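Local atomic coordinates of HTPA Reductase (Selaginella moellendorffii, PDB entry 5U5N), a protein that probably catalyses the NAD(P)H-dependent reduction of 4-hydroxy-tetrahydrodipicolinate to tetrahydrodipicolinate, the fourth step from aspartate on the diaminopimelate route to lysine. Residues Val32-Thr37 and Lys66-Glu71; Gln18-Ala23 and Ile76-Thr81; Asp11-Val16 and Gly42-Val47. All coordinates share one frame; numbering follows the deposited sequence. Where two conformers were deposited one is given.

Contact 1 (Val32-Thr37 and Lys66-Glu71). With NAD (nicotinamide-adenine-dinucleotide), chain C.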
loop_
_atom_site.group_PDB
_atom_site.type_symbol
_atom_site.label_atom_id
_atom_site.label_comp_id
_atom_site.label_asym_id
_atom_site.label_seq_id
_atom_site.Cartn_x
_atom_site.Cartn_y
_atom_site.Cartn_z
ATOM N N VAL A 32 -36.265 4.012 4.541
ATOM C CA VAL A 32 -37.450 4.815 4.843
ATOM C C VAL A 32 -38.167 5.032 3.503
ATOM O O VAL A 32 -37.532 5.445 2.545
ATOM C CB VAL A 32 -37.027 6.143 5.503
ATOM C CG1 VAL A 32 -38.213 7.081 5.635
ATOM C CG2 VAL A 32 -36.425 5.883 6.870
ATOM N N PRO A 33 -39.488 4.719 3.403
ATOM C CA PRO A 33 -40.138 4.803 2.099
ATOM C C PRO A 33 -40.606 6.227 1.740
ATOM O O PRO A 33 -41.702 6.413 1.177
ATOM C CB PRO A 33 -41.316 3.856 2.270
ATOM C CG PRO A 33 -41.729 4.096 3.673
ATOM C CD PRO A 33 -40.448 4.287 4.438
ATOM N N LEU A 34 -39.765 7.215 2.040
ATOM C CA LEU A 34 -39.923 8.602 1.591
ATOM C C LEU A 34 -38.595 9.122 1.118
ATOM O O LEU A 34 -37.575 8.775 1.666
ATOM C CB LEU A 34 -40.446 9.481 2.720
ATOM C CG LEU A 34 -41.894 9.220 3.111
ATOM C CD1 LEU A 34 -42.156 9.586 4.541
ATOM C CD2 LEU A 34 -42.817 10.004 2.226
ATOM N N SER A 35 -38.617 9.920 0.067
ATOM C CA SER A 35 -37.443 10.546 -0.495
ATOM C C SER A 35 -37.804 11.948 -0.979
ATOM O O SER A 35 -38.989 12.272 -1.179
ATOM C CB SER A 35 -36.915 9.689 -1.649
ATOM O OG SER A 35 -35.644 10.156 -2.107
ATOM N N LEU A 36 -36.789 12.789 -1.122
ATOM C CA LEU A 36 -36.945 14.157 -1.599
ATOM C C LEU A 36 -36.206 14.243 -2.914
ATOM O O LEU A 36 -35.062 13.747 -3.031
ATOM C CB LEU A 36 -36.393 15.134 -0.569
ATOM C CG LEU A 36 -37.283 15.254 0.662
ATOM C CD1 LEU A 36 -36.588 15.941 1.806
ATOM C CD2 LEU A 36 -38.557 16.038 0.334
ATOM N N THR A 37 -36.870 14.792 -3.924
ATOM C CA THR A 37 -36.287 14.948 -5.250
ATOM C C THR A 37 -36.138 16.441 -5.491
ATOM O O THR A 37 -36.549 17.256 -4.646
ATOM C CB THR A 37 -37.081 14.189 -6.355
ATOM O OG1 THR A 37 -36.349 14.223 -7.584
ATOM C CG2 THR A 37 -38.492 14.760 -6.575
ATOM N N LYS A 66 -41.248 15.634 9.060
ATOM C CA LYS A 66 -42.113 15.365 10.210
ATOM C C LYS A 66 -42.696 13.954 10.148
ATOM O O LYS A 66 -42.891 13.297 11.168
ATOM C CB LYS A 66 -43.287 16.370 10.267
ATOM C CG LYS A 66 -44.179 16.251 11.511
ATOM C CD LYS A 66 -43.440 16.419 12.839
ATOM C CE LYS A 66 -42.629 17.717 12.929
ATOM N NZ LYS A 66 -42.130 17.948 14.302
ATOM N N GLU A 67 -43.023 13.527 8.941
ATOM C CA GLU A 67 -43.564 12.202 8.713
ATOM C C GLU A 67 -42.481 11.140 8.921
ATOM O O GLU A 67 -42.730 10.121 9.574
ATOM C CB GLU A 67 -44.132 12.121 7.296
ATOM C CG GLU A 67 -45.082 10.949 7.112
ATOM C CD GLU A 67 -45.607 10.810 5.687
ATOM O OE1 GLU A 67 -45.739 9.627 5.259
ATOM O OE2 GLU A 67 -45.898 11.847 5.006
ATOM N N VAL A 68 -41.285 11.389 8.387
ATOM C CA VAL A 68 -40.160 10.451 8.575
ATOM C C VAL A 68 -39.789 10.373 10.041
ATOM O O VAL A 68 -39.653 9.288 10.576
ATOM C CB VAL A 68 -38.918 10.835 7.748
ATOM C CG1 VAL A 68 -37.728 9.986 8.115
ATOM C CG2 VAL A 68 -39.180 10.694 6.266
ATOM N N ILE A 69 -39.624 11.521 10.684
ATOM C CA ILE A 69 -39.235 11.560 12.082
ATOM C C ILE A 69 -40.244 10.870 13.021
ATOM O O ILE A 69 -39.819 10.184 13.938
ATOM C CB ILE A 69 -38.851 12.995 12.519
ATOM C CG1 ILE A 69 -37.420 13.315 12.085
ATOM C CG2 ILE A 69 -38.969 13.211 14.013
ATOM C CD1 ILE A 69 -36.315 12.698 12.956
ATOM N N THR A 70 -41.557 11.016 12.817
ATOM C CA THR A 70 -42.514 10.348 13.729
ATOM C C THR A 70 -42.508 8.790 13.575
ATOM O O THR A 70 -42.671 8.088 14.572
ATOM C CB THR A 70 -43.948 10.972 13.739
ATOM O OG1 THR A 70 -44.526 10.897 12.444
ATOM C CG2 THR A 70 -43.915 12.462 14.204
ATOM N N GLU A 71 -42.282 8.255 12.369
ATOM C CA GLU A 71 -42.203 6.790 12.198
ATOM C C GLU A 71 -40.779 6.234 12.375
ATOM O O GLU A 71 -40.631 5.114 12.801
ATOM C CB GLU A 71 -42.816 6.320 10.853
ATOM C CG GLU A 71 -44.359 6.392 10.815
ATOM C CD GLU A 71 -45.052 5.336 9.916
ATOM O OE1 GLU A 71 -44.399 4.322 9.536
ATOM O OE2 GLU A 71 -46.262 5.529 9.605
HETATM P PA NAD C . -28.135 12.791 -10.797
HETATM O O1A NAD C . -28.190 14.044 -11.654
HETATM O O2A NAD C . -28.332 11.413 -11.396
HETATM O O5B NAD C . -29.171 12.905 -9.593
HETATM C C5B NAD C . -29.135 13.953 -8.643
HETATM C C4B NAD C . -30.570 14.126 -8.163
HETATM O O4B NAD C . -30.659 15.090 -7.115
HETATM C C3B NAD C . -31.524 14.573 -9.270
HETATM O O3B NAD C . -32.393 13.479 -9.617
HETATM C C2B NAD C . -32.235 15.812 -8.704
HETATM O O2B NAD C . -33.631 15.867 -9.078
HETATM C C1B NAD C . -31.952 15.700 -7.192
HETATM N N9A NAD C . -31.970 16.943 -6.374
HETATM C C8A NAD C . -31.529 18.168 -6.730
HETATM N N7A NAD C . -31.703 19.051 -5.720
HETATM C C5A NAD C . -32.253 18.392 -4.684
HETATM C C6A NAD C . -32.708 18.736 -3.319
HETATM N N6A NAD C . -32.588 19.994 -2.845
HETATM N N1A NAD C . -33.234 17.760 -2.547
HETATM C C2A NAD C . -33.373 16.494 -2.996
HETATM N N3A NAD C . -32.988 16.115 -4.239
HETATM C C4A NAD C . -32.427 17.001 -5.113
HETATM O O3 NAD C . -26.744 12.869 -9.977
HETATM P PN NAD C . -25.866 11.571 -9.557
HETATM O O1N NAD C . -25.330 11.007 -10.853
HETATM O O2N NAD C . -26.679 10.690 -8.628
HETATM O O5D NAD C . -24.741 12.302 -8.659
HETATM C C5D NAD C . -25.140 13.034 -7.506
HETATM C C4D NAD C . -23.979 13.739 -6.817
HETATM O O4D NAD C . -23.157 12.763 -6.169
HETATM C C3D NAD C . -23.070 14.531 -7.769
HETATM O O3D NAD C . -22.684 15.793 -7.195
HETATM C C2D NAD C . -21.859 13.634 -7.939
HETATM O O2D NAD C . -20.644 14.349 -8.167
HETATM C C1D NAD C . -21.795 12.937 -6.587
HETATM N N1N NAD C . -21.028 11.675 -6.549
HETATM C C2N NAD C . -20.210 11.514 -5.493
HETATM C C3N NAD C . -19.437 10.368 -5.321
HETATM C C7N NAD C . -18.515 10.232 -4.124
HETATM O O7N NAD C . -17.533 9.515 -4.226
HETATM N N7N NAD C . -18.740 10.883 -2.971
HETATM C C4N NAD C . -19.529 9.372 -6.294
HETATM C C5N NAD C . -20.375 9.543 -7.388
HETATM C C6N NAD C . -21.124 10.714 -7.496
#
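Leu34 reaches from strand 34-37 to Val68 and Glu67 on the helix packed against it, and its side chain can be followed atom by atom. Leu34 CB already lies 4.0 Å from Val68 CG2. CG stands beside the backbone N and anti to the carbonyl carbon (chi1 -70°), which places the CD1 branch against Val68 and Glu67. There Leu34 CD1 makes the main contact: it sits 3.6 Å from Val68 CG2, the two side chains running past one another in opposite directions, and 3.7 Å from Glu67 OE1. Glu67 crosses Leu34 at about a right angle, its extended chain bringing Glu67 CD within 3.8 Å of the same Leu34 CD1. The methyl is therefore bounded by a buried valine on one hand and the carboxylate of Glu67 on the other. The second Glu67 oxygen, OE2, forms a salt bridge with Arg56 of strand 51-57, a bond that would probably limit rotation of the carboxylate.

This is helix-on-strand packing in the Rossmann-type nucleotide-binding half of the enzyme, where helix 61-71 lies against the strand following the first beta-alpha unit. Val32, just before the strand, extends the apolar patch: Val32 CG1 approaches both branches of Val68, CG2 at 3.8 Å and CG1 at 3.9 Å. Val68 thus meets two residues with one short side chain and also touches Met8 of strand 7-10.

At its other end the strand reaches the cofactor. Leu36 O lies 3.2 Å from NAD C2A, at the adenine, and Thr37 OG1 is hydrogen-bonded to the carboxylate of Asp11.

Contact 2 (Gln18-Ala23 and Ile76-Thr81). With NAD (nicotinamide-adenine-dinucleotide), chain C.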
loop_
_atom_site.group_PDB
_atom_site.type_symbol
_atom_site.label_atom_id
_atom_site.label_comp_id
_atom_site.label_asym_id
_atom_site.label_seq_id
_atom_site.Cartn_x
_atom_site.Cartn_y
_atom_site.Cartn_z
ATOM N N GLN A 18 -30.170 6.245 -6.308
ATOM C CA GLN A 18 -30.797 4.924 -6.585
ATOM C C GLN A 18 -29.863 3.738 -6.244
ATOM O O GLN A 18 -30.277 2.792 -5.581
ATOM C CB GLN A 18 -31.185 4.824 -8.061
ATOM C CG GLN A 18 -31.737 3.474 -8.504
ATOM C CD GLN A 18 -32.491 3.531 -9.808
ATOM O OE1 GLN A 18 -33.294 4.431 -10.029
ATOM N NE2 GLN A 18 -32.233 2.550 -10.692
ATOM N N ALA A 19 -28.617 3.790 -6.731
ATOM C CA ALA A 19 -27.628 2.747 -6.436
ATOM C C ALA A 19 -27.435 2.583 -4.925
ATOM O O ALA A 19 -27.464 1.466 -4.445
ATOM C CB ALA A 19 -26.322 3.028 -7.145
ATOM N N VAL A 20 -27.343 3.688 -4.173
ATOM C CA VAL A 20 -27.192 3.617 -2.718
ATOM C C VAL A 20 -28.391 2.941 -2.049
ATOM O O VAL A 20 -28.233 2.124 -1.115
ATOM C CB VAL A 20 -26.986 5.013 -2.093
ATOM C CG1 VAL A 20 -27.124 5.004 -0.559
ATOM C CG2 VAL A 20 -25.618 5.557 -2.481
ATOM N N ALA A 21 -29.582 3.306 -2.509
ATOM C CA ALA A 21 -30.804 2.770 -1.911
ATOM C C ALA A 21 -30.922 1.268 -2.167
ATOM O O ALA A 21 -31.292 0.511 -1.296
ATOM C CB ALA A 21 -32.038 3.507 -2.442
ATOM N N GLU A 22 -30.615 0.863 -3.384
ATOM C CA GLU A 22 -30.652 -0.549 -3.764
ATOM C C GLU A 22 -29.647 -1.388 -3.013
ATOM O O GLU A 22 -29.958 -2.514 -2.623
ATOM C CB GLU A 22 -30.441 -0.707 -5.260
ATOM C CG GLU A 22 -31.658 -0.184 -5.979
ATOM C CD GLU A 22 -31.845 -0.779 -7.334
ATOM O OE1 GLU A 22 -31.348 -0.129 -8.285
ATOM O OE2 GLU A 22 -32.455 -1.888 -7.423
ATOM N N ALA A 23 -28.468 -0.818 -2.805
ATOM C CA ALA A 23 -27.422 -1.461 -2.028
ATOM C C ALA A 23 -27.774 -1.488 -0.556
ATOM O O ALA A 23 -27.461 -2.486 0.120
ATOM C CB ALA A 23 -26.104 -0.756 -2.239
ATOM N N ILE A 76 -31.130 8.280 9.573
ATOM C CA ILE A 76 -29.958 8.958 9.079
ATOM C C ILE A 76 -30.249 9.258 7.645
ATOM O O ILE A 76 -30.687 8.381 6.923
ATOM C CB ILE A 76 -28.707 8.025 9.160
ATOM C CG1 ILE A 76 -28.306 7.857 10.615
ATOM C CG2 ILE A 76 -27.558 8.595 8.324
ATOM C CD1 ILE A 76 -27.250 6.812 10.875
ATOM N N VAL A 77 -29.965 10.467 7.227
ATOM C CA VAL A 77 -30.175 10.882 5.848
ATOM C C VAL A 77 -28.895 10.663 5.038
ATOM O O VAL A 77 -27.816 10.976 5.499
ATOM C CB VAL A 77 -30.584 12.352 5.770
ATOM C CG1 VAL A 77 -30.685 12.807 4.324
ATOM C CG2 VAL A 77 -31.904 12.588 6.505
ATOM N N VAL A 78 -29.050 10.114 3.838
ATOM C CA VAL A 78 -28.001 10.032 2.854
ATOM C C VAL A 78 -28.332 10.979 1.714
ATOM O O VAL A 78 -29.402 10.816 1.080
ATOM C CB VAL A 78 -27.931 8.614 2.306
ATOM C CG1 VAL A 78 -26.939 8.541 1.170
ATOM C CG2 VAL A 78 -27.510 7.650 3.424
ATOM N N ASP A 79 -27.459 11.974 1.480
ATOM C CA ASP A 79 -27.636 12.994 0.466
ATOM C C ASP A 79 -26.708 12.782 -0.732
ATOM O O ASP A 79 -25.495 12.959 -0.613
ATOM C CB ASP A 79 -27.413 14.377 1.078
ATOM C CG ASP A 79 -27.895 15.507 0.190
ATOM O OD1 ASP A 79 -27.239 15.766 -0.822
ATOM O OD2 ASP A 79 -28.956 16.158 0.502
ATOM N N TYR A 80 -27.302 12.358 -1.856
ATOM C CA TYR A 80 -26.715 12.421 -3.183
ATOM C C TYR A 80 -27.680 13.185 -4.094
ATOM O O TYR A 80 -28.552 12.592 -4.765
ATOM C CB TYR A 80 -26.467 11.038 -3.767
ATOM C CG TYR A 80 -25.260 10.350 -3.207
ATOM C CD1 TYR A 80 -23.997 10.544 -3.772
ATOM C CD2 TYR A 80 -25.373 9.472 -2.131
ATOM C CE1 TYR A 80 -22.861 9.884 -3.285
ATOM C CE2 TYR A 80 -24.245 8.803 -1.627
ATOM C CZ TYR A 80 -22.991 9.014 -2.206
ATOM O OH TYR A 80 -21.882 8.349 -1.684
ATOM N N THR A 81 -27.485 14.497 -4.106
ATOM C CA THR A 81 -28.270 15.427 -4.866
ATOM C C THR A 81 -27.420 16.109 -5.927
ATOM O O THR A 81 -27.017 15.475 -6.862
ATOM C CB THR A 81 -28.997 16.419 -3.917
ATOM O OG1 THR A 81 -28.033 17.084 -3.071
ATOM C CG2 THR A 81 -29.989 15.684 -3.054
HETATM P PA NAD C . -28.135 12.791 -10.797
HETATM O O1A NAD C . -28.190 14.044 -11.654
HETATM O O2A NAD C . -28.332 11.413 -11.396
HETATM O O5B NAD C . -29.171 12.905 -9.593
HETATM C C5B NAD C . -29.135 13.953 -8.643
HETATM C C4B NAD C . -30.570 14.126 -8.163
HETATM O O4B NAD C . -30.659 15.090 -7.115
HETATM C C3B NAD C . -31.524 14.573 -9.270
HETATM O O3B NAD C . -32.393 13.479 -9.617
HETATM C C2B NAD C . -32.235 15.812 -8.704
HETATM O O2B NAD C . -33.631 15.867 -9.078
HETATM C C1B NAD C . -31.952 15.700 -7.192
HETATM N N9A NAD C . -31.970 16.943 -6.374
HETATM C C8A NAD C . -31.529 18.168 -6.730
HETATM N N7A NAD C . -31.703 19.051 -5.720
HETATM C C5A NAD C . -32.253 18.392 -4.684
HETATM C C6A NAD C . -32.708 18.736 -3.319
HETATM N N6A NAD C . -32.588 19.994 -2.845
HETATM N N1A NAD C . -33.234 17.760 -2.547
HETATM C C2A NAD C . -33.373 16.494 -2.996
HETATM N N3A NAD C . -32.988 16.115 -4.239
HETATM C C4A NAD C . -32.427 17.001 -5.113
HETATM O O3 NAD C . -26.744 12.869 -9.977
HETATM P PN NAD C . -25.866 11.571 -9.557
HETATM O O1N NAD C . -25.330 11.007 -10.853
HETATM O O2N NAD C . -26.679 10.690 -8.628
HETATM O O5D NAD C . -24.741 12.302 -8.659
HETATM C C5D NAD C . -25.140 13.034 -7.506
HETATM C C4D NAD C . -23.979 13.739 -6.817
HETATM O O4D NAD C . -23.157 12.763 -6.169
HETATM C C3D NAD C . -23.070 14.531 -7.769
HETATM O O3D NAD C . -22.684 15.793 -7.195
HETATM C C2D NAD C . -21.859 13.634 -7.939
HETATM O O2D NAD C . -20.644 14.349 -8.167
HETATM C C1D NAD C . -21.795 12.937 -6.587
HETATM N N1N NAD C . -21.028 11.675 -6.549
HETATM C C2N NAD C . -20.210 11.514 -5.493
HETATM C C3N NAD C . -19.437 10.368 -5.321
HETATM C C7N NAD C . -18.515 10.232 -4.124
HETATM O O7N NAD C . -17.533 9.515 -4.226
HETATM N N7N NAD C . -18.740 10.883 -2.971
HETATM C C4N NAD C . -19.529 9.372 -6.294
HETATM C C5N NAD C . -20.375 9.543 -7.388
HETATM C C6N NAD C . -21.124 10.714 -7.496
#
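Apolar helix-on-sheet packing joins Val20 of helix 15-27 to Val78 and Tyr80, on and just beyond strand 76-79, in the Rossmann-type domain. Strand 76-79 lies beside strand 7-10 in the parallel sheet, and helix 15-27 is the helix that follows the first strand and the dinucleotide-binding turn. The evidence is entirely side-chain contact: the nearest CA atoms, those of Val20 and Val78, are 8.5 Å apart.

Val20 divides its two methyls between two partners. With CG1 anti to the backbone N (chi1 168°), Val20 CG1 meets Val78 CG1 at 3.9 Å, the two side chains set obliquely, while Val20 CG2 approaches the Tyr80 ring obliquely, 3.6 Å from CE2 and 3.9 Å from CD2. The CD1-CE1 edge meets the cofactor, and Val16 and Met129 also touch this tyrosine. NAD O4D lies at the ring edge, in its plane, 3.4 Å from Tyr80 CD1, and Tyr80 CE1 is 3.8 Å from NAD C2N of the nicotinamide. The phenol oxygen is hydrogen-bonded to Thr247 OG1 of helix 241-259, which probably helps fix the ring between valine and ribose. An alanine in place of Tyr80 is likely to open a gap between Val20 and the nicotinamide ribose and leave Thr247 without its phenol partner.

One residue on, the chain reaches the adenosine end of NAD. Thr81 OG1 donates to Asp79 OD1 on its syn side, and Thr81 CG2 rests 3.3 Å from NAD N3A.

Contact 3 (Asp11-Val16 and Gly42-Val47). With NAD (nicotinamide-adenine-dinucleotide), chain C.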
loop_
_atom_site.group_PDB
_atom_site.type_symbol
_atom_site.label_atom_id
_atom_site.label_comp_id
_atom_site.label_asym_id
_atom_site.label_seq_id
_atom_site.Cartn_x
_atom_site.Cartn_y
_atom_site.Cartn_z
ATOM N N ASP A 11 -31.392 11.787 -3.346
ATOM C CA ASP A 11 -32.636 11.540 -4.062
ATOM C C ASP A 11 -32.560 10.119 -4.574
ATOM O O ASP A 11 -31.671 9.812 -5.343
ATOM C CB ASP A 11 -32.659 12.537 -5.242
ATOM C CG ASP A 11 -33.860 12.389 -6.175
ATOM O OD1 ASP A 11 -34.747 11.523 -5.990
ATOM O OD2 ASP A 11 -33.919 13.184 -7.149
ATOM N N CYS A 12 -33.494 9.256 -4.184
ATOM C CA CYS A 12 -33.445 7.875 -4.664
ATOM C C CYS A 12 -33.716 7.714 -6.174
ATOM O O CYS A 12 -33.517 6.614 -6.695
ATOM C CB CYS A 12 -34.345 6.967 -3.827
ATOM S SG CYS A 12 -36.091 7.179 -4.156
ATOM N N THR A 13 -34.141 8.788 -6.865
ATOM C CA THR A 13 -34.304 8.778 -8.322
ATOM C C THR A 13 -33.096 9.235 -9.095
ATOM O O THR A 13 -33.047 9.040 -10.290
ATOM C CB THR A 13 -35.490 9.696 -8.773
ATOM O OG1 THR A 13 -35.197 11.076 -8.503
ATOM C CG2 THR A 13 -36.741 9.308 -8.058
ATOM N N GLY A 14 -32.149 9.895 -8.441
ATOM C CA GLY A 14 -30.849 10.179 -9.065
ATOM C C GLY A 14 -30.038 8.903 -9.281
ATOM O O GLY A 14 -30.391 7.860 -8.749
ATOM N N LYS A 15 -28.975 8.966 -10.066
ATOM C CA LYS A 15 -28.265 7.731 -10.454
ATOM C C LYS A 15 -27.544 7.074 -9.290
ATOM O O LYS A 15 -27.702 5.891 -9.080
ATOM C CB LYS A 15 -27.279 7.974 -11.586
ATOM C CG LYS A 15 -27.861 8.710 -12.759
ATOM C CD LYS A 15 -27.546 8.053 -14.070
ATOM C CE LYS A 15 -27.712 9.078 -15.162
ATOM N NZ LYS A 15 -26.463 9.893 -15.270
ATOM N N VAL A 16 -26.785 7.863 -8.530
ATOM C CA VAL A 16 -26.028 7.366 -7.371
ATOM C C VAL A 16 -26.949 7.116 -6.196
ATOM O O VAL A 16 -26.771 6.134 -5.465
ATOM C CB VAL A 16 -24.894 8.345 -6.946
ATOM C CG1 VAL A 16 -24.138 7.847 -5.712
ATOM C CG2 VAL A 16 -23.895 8.520 -8.091
ATOM N N GLY A 42 -41.237 16.044 -10.322
ATOM C CA GLY A 42 -42.556 15.790 -9.707
ATOM C C GLY A 42 -42.530 14.703 -8.649
ATOM O O GLY A 42 -41.561 13.967 -8.536
ATOM N N GLY A 43 -43.602 14.613 -7.869
ATOM C CA GLY A 43 -43.817 13.472 -6.975
ATOM C C GLY A 43 -44.025 12.160 -7.739
ATOM O O GLY A 43 -44.528 12.149 -8.875
ATOM N N LYS A 44 -43.643 11.052 -7.127
ATOM C CA LYS A 44 -43.817 9.736 -7.749
ATOM C C LYS A 44 -43.549 8.600 -6.753
ATOM O O LYS A 44 -43.044 8.836 -5.668
ATOM C CB LYS A 44 -42.875 9.586 -8.958
ATOM C CG LYS A 44 -41.416 9.971 -8.668
ATOM C CD LYS A 44 -40.585 9.936 -9.919
ATOM C CE LYS A 44 -40.859 11.100 -10.866
ATOM N NZ LYS A 44 -40.225 12.377 -10.423
ATOM N N ARG A 45 -43.890 7.385 -7.164
ATOM C CA ARG A 45 -43.661 6.167 -6.399
ATOM C C ARG A 45 -42.647 5.354 -7.184
ATOM O O ARG A 45 -42.898 5.000 -8.331
ATOM C CB ARG A 45 -44.949 5.323 -6.254
ATOM C CG ARG A 45 -45.891 5.646 -5.103
ATOM C CD ARG A 45 -47.286 5.033 -5.334
ATOM N NE ARG A 45 -47.998 5.645 -6.491
ATOM C CZ ARG A 45 -49.118 5.203 -7.053
ATOM N NH1 ARG A 45 -49.753 4.123 -6.587
ATOM N NH2 ARG A 45 -49.633 5.866 -8.096
ATOM N N VAL A 46 -41.506 5.056 -6.564
ATOM C CA VAL A 46 -40.492 4.190 -7.193
ATOM C C VAL A 46 -40.325 2.910 -6.385
ATOM O O VAL A 46 -40.551 2.905 -5.170
ATOM C CB VAL A 46 -39.132 4.897 -7.358
ATOM C CG1 VAL A 46 -39.265 6.150 -8.205
ATOM C CG2 VAL A 46 -38.491 5.266 -6.036
ATOM N N VAL A 47 -39.914 1.828 -7.052
ATOM C CA VAL A 47 -39.622 0.565 -6.369
ATOM C C VAL A 47 -38.107 0.403 -6.208
ATOM O O VAL A 47 -37.396 0.389 -7.189
ATOM C CB VAL A 47 -40.191 -0.653 -7.127
ATOM C CG1 VAL A 47 -40.209 -1.862 -6.199
ATOM C CG2 VAL A 47 -41.598 -0.371 -7.652
HETATM P PA NAD C . -28.135 12.791 -10.797
HETATM O O1A NAD C . -28.190 14.044 -11.654
HETATM O O2A NAD C . -28.332 11.413 -11.396
HETATM O O5B NAD C . -29.171 12.905 -9.593
HETATM C C5B NAD C . -29.135 13.953 -8.643
HETATM C C4B NAD C . -30.570 14.126 -8.163
HETATM O O4B NAD C . -30.659 15.090 -7.115
HETATM C C3B NAD C . -31.524 14.573 -9.270
HETATM O O3B NAD C . -32.393 13.479 -9.617
HETATM C C2B NAD C . -32.235 15.812 -8.704
HETATM O O2B NAD C . -33.631 15.867 -9.078
HETATM C C1B NAD C . -31.952 15.700 -7.192
HETATM N N9A NAD C . -31.970 16.943 -6.374
HETATM C C8A NAD C . -31.529 18.168 -6.730
HETATM N N7A NAD C . -31.703 19.051 -5.720
HETATM C C5A NAD C . -32.253 18.392 -4.684
HETATM C C6A NAD C . -32.708 18.736 -3.319
HETATM N N6A NAD C . -32.588 19.994 -2.845
HETATM N N1A NAD C . -33.234 17.760 -2.547
HETATM C C2A NAD C . -33.373 16.494 -2.996
HETATM N N3A NAD C . -32.988 16.115 -4.239
HETATM C C4A NAD C . -32.427 17.001 -5.113
HETATM O O3 NAD C . -26.744 12.869 -9.977
HETATM P PN NAD C . -25.866 11.571 -9.557
HETATM O O1N NAD C . -25.330 11.007 -10.853
HETATM O O2N NAD C . -26.679 10.690 -8.628
HETATM O O5D NAD C . -24.741 12.302 -8.659
HETATM C C5D NAD C . -25.140 13.034 -7.506
HETATM C C4D NAD C . -23.979 13.739 -6.817
HETATM O O4D NAD C . -23.157 12.763 -6.169
HETATM C C3D NAD C . -23.070 14.531 -7.769
HETATM O O3D NAD C . -22.684 15.793 -7.195
HETATM C C2D NAD C . -21.859 13.634 -7.939
HETATM O O2D NAD C . -20.644 14.349 -8.167
HETATM C C1D NAD C . -21.795 12.937 -6.587
HETATM N N1N NAD C . -21.028 11.675 -6.549
HETATM C C2N NAD C . -20.210 11.514 -5.493
HETATM C C3N NAD C . -19.437 10.368 -5.321
HETATM C C7N NAD C . -18.515 10.232 -4.124
HETATM O O7N NAD C . -17.533 9.515 -4.226
HETATM N N7N NAD C . -18.740 10.883 -2.971
HETATM C C4N NAD C . -19.529 9.372 -6.294
HETATM C C5N NAD C . -20.375 9.543 -7.388
HETATM C C6N NAD C . -21.124 10.714 -7.496
#
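Thr13 meets Val46 where the dinucleotide-binding loop of the Rossmann-type domain, between strand 7-10 and helix 15-27, faces edge strand 44-48 of the small mixed sheet. The loop opens with Asp11, whose carboxylate serves both protein and cofactor. Asp11 OD2 holds the adenosine ribose through NAD O3B, which donates to it at 2.9 Å, with O2B a weak second partner. Asp11 OD1 accepts from Thr13 N, a 161° bond that makes an Asx turn, and from Thr13 OG1 at 2.6 Å. Both donors come from the same face of the carboxylate, the amide well above its plane, and this pairing should help hold the carboxylate's rotation.

Cys12 comes next; it is modelled in two conformers, and the approach of its SG to Val46 CG2 in one of them is therefore doubtful. Thr13 crosses Val46 at about a right angle, with Thr13 CG2 4.0 Å from Val46 CG1; the threonine thus turns its hydroxyl to Asp11 and its methyl to the strand. Lys44 skirts the same methyl loosely through CD, while its NZ bonds Gly42 O from above the carbonyl plane.

Gly14 closes a type I turn begun at Asp11 and is the N-cap of the helix. Gly14 CA lies 3.2 Å from NAD O5B, and a side-chain carbon on it would collide with that oxygen. The first helical amides then bind the diphosphate nearly straight. Lys15 N donates to NAD O2A with an angle of 165° at the hydrogen. Val16 N donates to NAD O2N over 2.8 Å, at 163°.

How the contacts relate
All three contacts belong to the N-terminal, Rossmann-type half of the chain and touch the same NAD. Along the sequence the six segments run 11-16 (contact 3), 18-23 (contact 2), 32-37 (contact 1), 42-47 (contact 3), 66-71 (contact 1) and 76-81 (contact 2), so contact 3 crosses both others, whereas contact 1 falls wholly within the span of contact 2. Centres of contacts 2 and 3, which share helix 15-27, are about 10 Å apart; contact 1 lies about 13 Å from each. Contact 3 bridges the other two: Ser35 OG probably bonds Cys12 N, tying it to contact 1 beside the small mixed sheet, and Tyr80 O probably bonds Asp11 N, tying it to contact 2.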